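SnoK (Streptomyces nogalater, PDB 5EPA) is an iron- and 2-oxoglutarate-dependent non-heme carbocyclase of nogalamycin biosynthesis, closing a carbocycle during assembly of this polyketide antibiotic. Local coordinates at residues 144-150 / 213-219; 29-34 / 106-110. All blocks are in the same frame, centred on the assembly; numbering follows the deposited sequence.

How the interactions relate
Interaction 1 (144-150 with 213-219) lies in the core: two neighbouring strands of the large antiparallel sheet pair through their backbones, and one of their faces looks toward the iron and 2-oxoglutarate. Interaction 2 (29-34 with 106-110) is farther out and only partly buried; there two helices, 27-36 and 98-108, meet through side chains, with an arginine on a helix carbonyl at the rim. The two share no segment but touch directly, since Tyr33 and Leu107 of interaction 2 press on Leu148, Phe215 and His217 of interaction 1. Thr149 and His216 face the cofactor, while Leu148, Ala150 and Phe215, with His217, lie on the side toward the helices.

Interaction 1: residues 144-150 / 213-219; sequences LSATLTA and VVFHHCR. With AKG (2-oxoglutaric acid), chain H.
Thr149 and His216 form the hydrogen-bonded pair of an antiparallel strand pairing: Thr149 N gives to His216 O, and His216 N returns a bond of 2.9 Å to Thr149 O. Their side chains run side by side on the face turned to the iron. The bump here is Thr149 CB, which sits over one face of the imidazole, off toward its rim, 3.7 Å from His216 CE1, a CH-pi contact. With chi1 at 68°, His216 CG stands between the backbone N and the carbonyl carbon, folding the ring in beside the threonine. A water accepts a hydrogen bond from Thr149 OG1 and donates one to His216 O, bridging the strands. His216 NE2 is hydrogen-bonded to Asp135 and makes a weak hydrogen bond of 3.4 Å to O2 of 2-oxoglutarate.

On the other face, small meets large. The methyl CB of Ala150 sits over the notch where Val213 CG1 and the Phe215 ring meet, 3.6 Å from Phe215 CE2, while Leu148 CD1 crosses to the same ring at CD2. Ile103 and Ala104 of helix 98-108 also pack on Phe215.

Beyond the strands, loop 144-147 curls over one side of His217. His217 NE2 donates to Ser145 O at 2.9 Å, Thr147 O lies over one ring face, and His217 ND1 accepts from Arg219 N, so both ring nitrogens are held and the ring's rotation is fixed. Cys218 SG tucks against Thr147 CB at 3.9 Å, and Cys218 N bonds Thr147 O.

Thr149 and His216 both line the 2-oxoglutarate pocket, and Asp135, an iron ligand with His133 and His222, links His216 to the metal; the strand pair thus forms part of the pocket wall in the double-stranded beta-helix of the cupin-type, PhyH-like dioxygenases.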
# COMPACT_ATOMS: atom_id res chain seq x y z
N LEU A 144 14.88 5.97 2.04
CA LEU A 144 13.99 5.36 1.02
C LEU A 144 14.37 5.70 -0.37
O LEU A 144 14.65 6.86 -0.72
CB LEU A 144 12.46 5.49 1.18
CG LEU A 144 12.05 5.24 2.63
CD1 LEU A 144 10.55 5.31 2.76
CD2 LEU A 144 12.58 3.90 3.11
N SER A 145 14.31 4.65 -1.18
CA SER A 145 14.68 4.75 -2.55
C SER A 145 13.70 3.97 -3.42
O SER A 145 13.00 4.55 -4.24
CB SER A 145 16.10 4.23 -2.67
OG SER A 145 16.54 4.29 -4.00
N ALA A 146 13.64 2.66 -3.24
CA ALA A 146 12.83 1.81 -4.10
C ALA A 146 11.62 1.27 -3.39
O ALA A 146 10.93 0.42 -3.91
CB ALA A 146 13.68 0.68 -4.63
N THR A 147 11.39 1.72 -2.16
CA THR A 147 10.24 1.26 -1.40
C THR A 147 8.95 1.41 -2.22
O THR A 147 8.69 2.47 -2.82
CB THR A 147 10.13 2.01 -0.07
OG1 THR A 147 11.23 1.67 0.76
CG2 THR A 147 8.87 1.68 0.69
N LEU A 148 8.13 0.37 -2.16
CA LEU A 148 6.85 0.32 -2.87
C LEU A 148 5.81 -0.53 -2.14
O LEU A 148 6.13 -1.30 -1.23
CB LEU A 148 7.04 -0.23 -4.27
CG LEU A 148 7.16 -1.73 -4.49
CD1 LEU A 148 7.20 -2.04 -5.97
CD2 LEU A 148 8.42 -2.24 -3.87
N THR A 149 4.55 -0.36 -2.55
CA THR A 149 3.42 -1.01 -1.91
C THR A 149 2.68 -1.87 -2.93
O THR A 149 2.50 -1.45 -4.08
CB THR A 149 2.42 0.00 -1.38
OG1 THR A 149 2.99 0.79 -0.32
CG2 THR A 149 1.15 -0.68 -0.86
N ALA A 150 2.33 -3.08 -2.51
CA ALA A 150 1.46 -3.95 -3.27
C ALA A 150 0.05 -3.84 -2.68
O ALA A 150 -0.16 -4.17 -1.54
CB ALA A 150 1.93 -5.40 -3.16
N VAL A 213 -3.31 -7.20 -8.50
CA VAL A 213 -2.50 -6.36 -7.62
C VAL A 213 -2.10 -5.10 -8.34
O VAL A 213 -1.66 -5.17 -9.49
CB VAL A 213 -1.22 -7.08 -7.17
CG1 VAL A 213 -0.46 -6.22 -6.19
CG2 VAL A 213 -1.55 -8.40 -6.50
N VAL A 214 -2.21 -3.96 -7.68
CA VAL A 214 -1.62 -2.75 -8.20
C VAL A 214 -0.47 -2.35 -7.29
O VAL A 214 -0.64 -2.20 -6.10
CB VAL A 214 -2.61 -1.58 -8.26
CG1 VAL A 214 -2.01 -0.41 -9.03
CG2 VAL A 214 -3.91 -2.01 -8.91
N PHE A 215 0.70 -2.13 -7.88
CA PHE A 215 1.91 -1.73 -7.16
C PHE A 215 2.13 -0.25 -7.35
O PHE A 215 1.96 0.27 -8.45
CB PHE A 215 3.14 -2.45 -7.71
CG PHE A 215 3.14 -3.91 -7.50
CD1 PHE A 215 2.48 -4.73 -8.34
CD2 PHE A 215 3.83 -4.48 -6.42
CE1 PHE A 215 2.44 -6.11 -8.12
CE2 PHE A 215 3.83 -5.84 -6.20
CZ PHE A 215 3.13 -6.66 -7.06
N HIS A 216 2.50 0.44 -6.29
CA HIS A 216 2.86 1.86 -6.42
C HIS A 216 4.07 2.24 -5.57
O HIS A 216 4.19 1.85 -4.40
CB HIS A 216 1.63 2.82 -6.17
CG HIS A 216 1.14 2.84 -4.76
ND1 HIS A 216 0.18 1.98 -4.30
CD2 HIS A 216 1.51 3.58 -3.68
CE1 HIS A 216 -0.03 2.18 -3.01
NE2 HIS A 216 0.73 3.18 -2.63
N HIS A 217 4.92 3.06 -6.17
CA HIS A 217 6.10 3.59 -5.49
C HIS A 217 5.76 4.48 -4.29
O HIS A 217 4.68 5.06 -4.21
CB HIS A 217 6.94 4.36 -6.48
CG HIS A 217 8.30 4.71 -5.98
ND1 HIS A 217 8.56 5.87 -5.30
CD2 HIS A 217 9.49 4.08 -6.11
CE1 HIS A 217 9.85 5.94 -5.01
NE2 HIS A 217 10.44 4.86 -5.49
N CYS A 218 6.67 4.54 -3.32
CA CYS A 218 6.42 5.28 -2.05
C CYS A 218 6.30 6.80 -2.23
O CYS A 218 5.87 7.51 -1.33
CB CYS A 218 7.50 4.99 -0.99
SG CYS A 218 9.19 5.51 -1.43
N ARG A 219 6.68 7.30 -3.40
CA ARG A 219 6.51 8.71 -3.78
C ARG A 219 5.39 8.98 -4.73
O ARG A 219 5.13 10.14 -5.06
CB ARG A 219 7.79 9.26 -4.38
CG ARG A 219 8.81 9.52 -3.32
CD ARG A 219 10.07 10.06 -3.93
NE ARG A 219 11.12 10.00 -2.94
CZ ARG A 219 12.34 10.47 -3.13
NH1 ARG A 219 12.65 11.04 -4.27
NH2 ARG A 219 13.24 10.35 -2.18
C1 AKG H . -1.99 2.54 0.21
O1 AKG H . -2.04 1.31 -0.04
O2 AKG H . -0.95 3.23 0.34
C2 AKG H . -3.23 3.29 0.41
O5 AKG H . -3.07 4.48 0.64
C3 AKG H . -4.58 2.61 0.33
C4 AKG H . -5.79 3.44 0.77
C5 AKG H . -7.09 2.64 0.57
O3 AKG H . -7.09 1.37 0.52
O4 AKG H . -8.16 3.24 0.44
O HOH W 1 3.97 2.92 -1.47

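Interaction 2: residues 29-34 / 106-110; sequences AVRFYR and RLAGA
Leu107 carries the apolar part of the contact, its side chain set between Val30 and Tyr33 of the facing helix. Leu107 CD2 touches Tyr33 CB at 3.8 Å and lies 3.9 Å from Val30 CA, close against the helix backbone, with Val30 CG2 a little farther off.

The aromatic part is a CH-pi contact: Leu107 CB stands over one face of the Tyr33 ring, offset toward the rim and 3.8 Å from Tyr33 CD2. The phenol is swung out over the leucine because CG is anti to the backbone N (chi1 174°). Putting an alanine in place of Tyr33 would probably leave Leu107 CB without the ring face it packs on, and open a gap where the phenol meets Leu148 and His217.

Polar bonding falls to Arg34. Its chain bends at chi2 (-93°) and brings the guanidinium side-on to a single acceptor: Arg34 NE meets Leu107 O at 2.8 Å in a fairly straight bond, and Arg34 NH2 reaches the same oxygen at 3.1 Å from above the carbonyl plane. That oxygen lies in the guanidinium plane, and Val30 CG1 sits over the centre of one guanidinium face, which limits how the group can turn. Arg34 NH2 also passes 3.5 Å from Gly109 CA, where a side chain would collide with it; the positive phi of Gly109, as the chain leaves the helix, favours glycine as well.

The contact thus joins helix 27-36 to the C-terminal end of helix 98-108, with Leu107 and Tyr33 resting on Val39 of strand 38-41, Leu107 on Phe215 of strand 213-217, and Ala108 on Leu148 of strand 148-153.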
# COMPACT_ATOMS: atom_id res chain seq x y z
N ALA A 29 5.67 -4.09 -18.53
CA ALA A 29 5.06 -3.81 -17.24
C ALA A 29 6.06 -3.19 -16.26
O ALA A 29 5.72 -2.26 -15.53
CB ALA A 29 4.48 -5.08 -16.63
N VAL A 30 7.29 -3.67 -16.28
CA VAL A 30 8.33 -3.08 -15.47
C VAL A 30 8.64 -1.63 -15.91
O VAL A 30 8.74 -0.73 -15.07
CB VAL A 30 9.63 -3.90 -15.57
CG1 VAL A 30 10.77 -3.18 -14.86
CG2 VAL A 30 9.39 -5.28 -14.99
N ARG A 31 8.75 -1.40 -17.21
CA ARG A 31 8.97 -0.06 -17.71
C ARG A 31 7.81 0.87 -17.36
O ARG A 31 8.02 2.02 -16.99
CB ARG A 31 9.25 -0.09 -19.22
CG ARG A 31 9.56 1.27 -19.84
CD ARG A 31 9.92 1.18 -21.32
NE ARG A 31 8.93 0.45 -22.15
CZ ARG A 31 9.03 -0.80 -22.69
NH1 ARG A 31 10.11 -1.60 -22.54
NH2 ARG A 31 8.00 -1.26 -23.42
N PHE A 32 6.58 0.39 -17.46
CA PHE A 32 5.42 1.20 -17.12
C PHE A 32 5.51 1.64 -15.69
O PHE A 32 5.30 2.80 -15.36
CB PHE A 32 4.14 0.39 -17.36
CG PHE A 32 2.86 1.19 -17.20
CD1 PHE A 32 2.30 1.40 -15.96
CD2 PHE A 32 2.21 1.69 -18.30
CE1 PHE A 32 1.14 2.13 -15.80
CE2 PHE A 32 1.02 2.43 -18.16
CZ PHE A 32 0.47 2.62 -16.90
N TYR A 33 5.82 0.68 -14.80
CA TYR A 33 6.02 1.00 -13.38
C TYR A 33 7.09 2.05 -13.16
O TYR A 33 6.87 2.97 -12.43
CB TYR A 33 6.38 -0.25 -12.56
CG TYR A 33 6.72 0.09 -11.13
CD1 TYR A 33 5.71 0.43 -10.22
CD2 TYR A 33 8.03 0.10 -10.68
CE1 TYR A 33 6.03 0.73 -8.91
CE2 TYR A 33 8.33 0.45 -9.37
CZ TYR A 33 7.33 0.75 -8.50
OH TYR A 33 7.61 1.12 -7.21
N ARG A 34 8.24 1.91 -13.78
CA ARG A 34 9.37 2.83 -13.53
C ARG A 34 9.05 4.21 -14.01
O ARG A 34 9.41 5.18 -13.37
CB ARG A 34 10.67 2.37 -14.19
CG ARG A 34 11.14 0.97 -13.77
CD ARG A 34 12.10 0.95 -12.60
NE ARG A 34 12.34 -0.41 -12.11
CZ ARG A 34 13.28 -1.26 -12.54
NH1 ARG A 34 14.08 -0.98 -13.54
NH2 ARG A 34 13.41 -2.44 -11.95
N ARG A 106 11.18 -7.42 -8.84
CA ARG A 106 11.51 -7.07 -10.23
C ARG A 106 11.17 -5.61 -10.53
O ARG A 106 11.91 -4.92 -11.19
CB ARG A 106 10.83 -8.02 -11.21
CG ARG A 106 11.52 -9.38 -11.25
CD ARG A 106 11.21 -10.24 -12.47
NE ARG A 106 11.35 -9.50 -13.73
CZ ARG A 106 10.87 -9.88 -14.91
NH1 ARG A 106 10.18 -11.01 -15.04
NH2 ARG A 106 11.08 -9.11 -15.99
N LEU A 107 10.05 -5.16 -10.00
CA LEU A 107 9.63 -3.80 -10.22
C LEU A 107 10.60 -2.83 -9.54
O LEU A 107 11.01 -1.82 -10.14
CB LEU A 107 8.21 -3.59 -9.70
CG LEU A 107 7.10 -4.34 -10.46
CD1 LEU A 107 5.75 -4.09 -9.81
CD2 LEU A 107 6.99 -3.91 -11.93
N ALA A 108 10.99 -3.15 -8.30
CA ALA A 108 11.83 -2.26 -7.50
C ALA A 108 13.22 -2.18 -8.02
O ALA A 108 13.87 -1.16 -7.93
CB ALA A 108 11.86 -2.72 -6.07
N GLY A 109 13.72 -3.28 -8.52
CA GLY A 109 15.10 -3.36 -9.04
C GLY A 109 16.15 -3.33 -7.95
O GLY A 109 17.33 -3.13 -8.23
N ALA A 110 15.74 -3.60 -6.72
CA ALA A 110 16.67 -3.58 -5.58
C ALA A 110 16.15 -4.49 -4.45
O ALA A 110 14.98 -4.80 -4.42
CB ALA A 110 16.83 -2.16 -5.06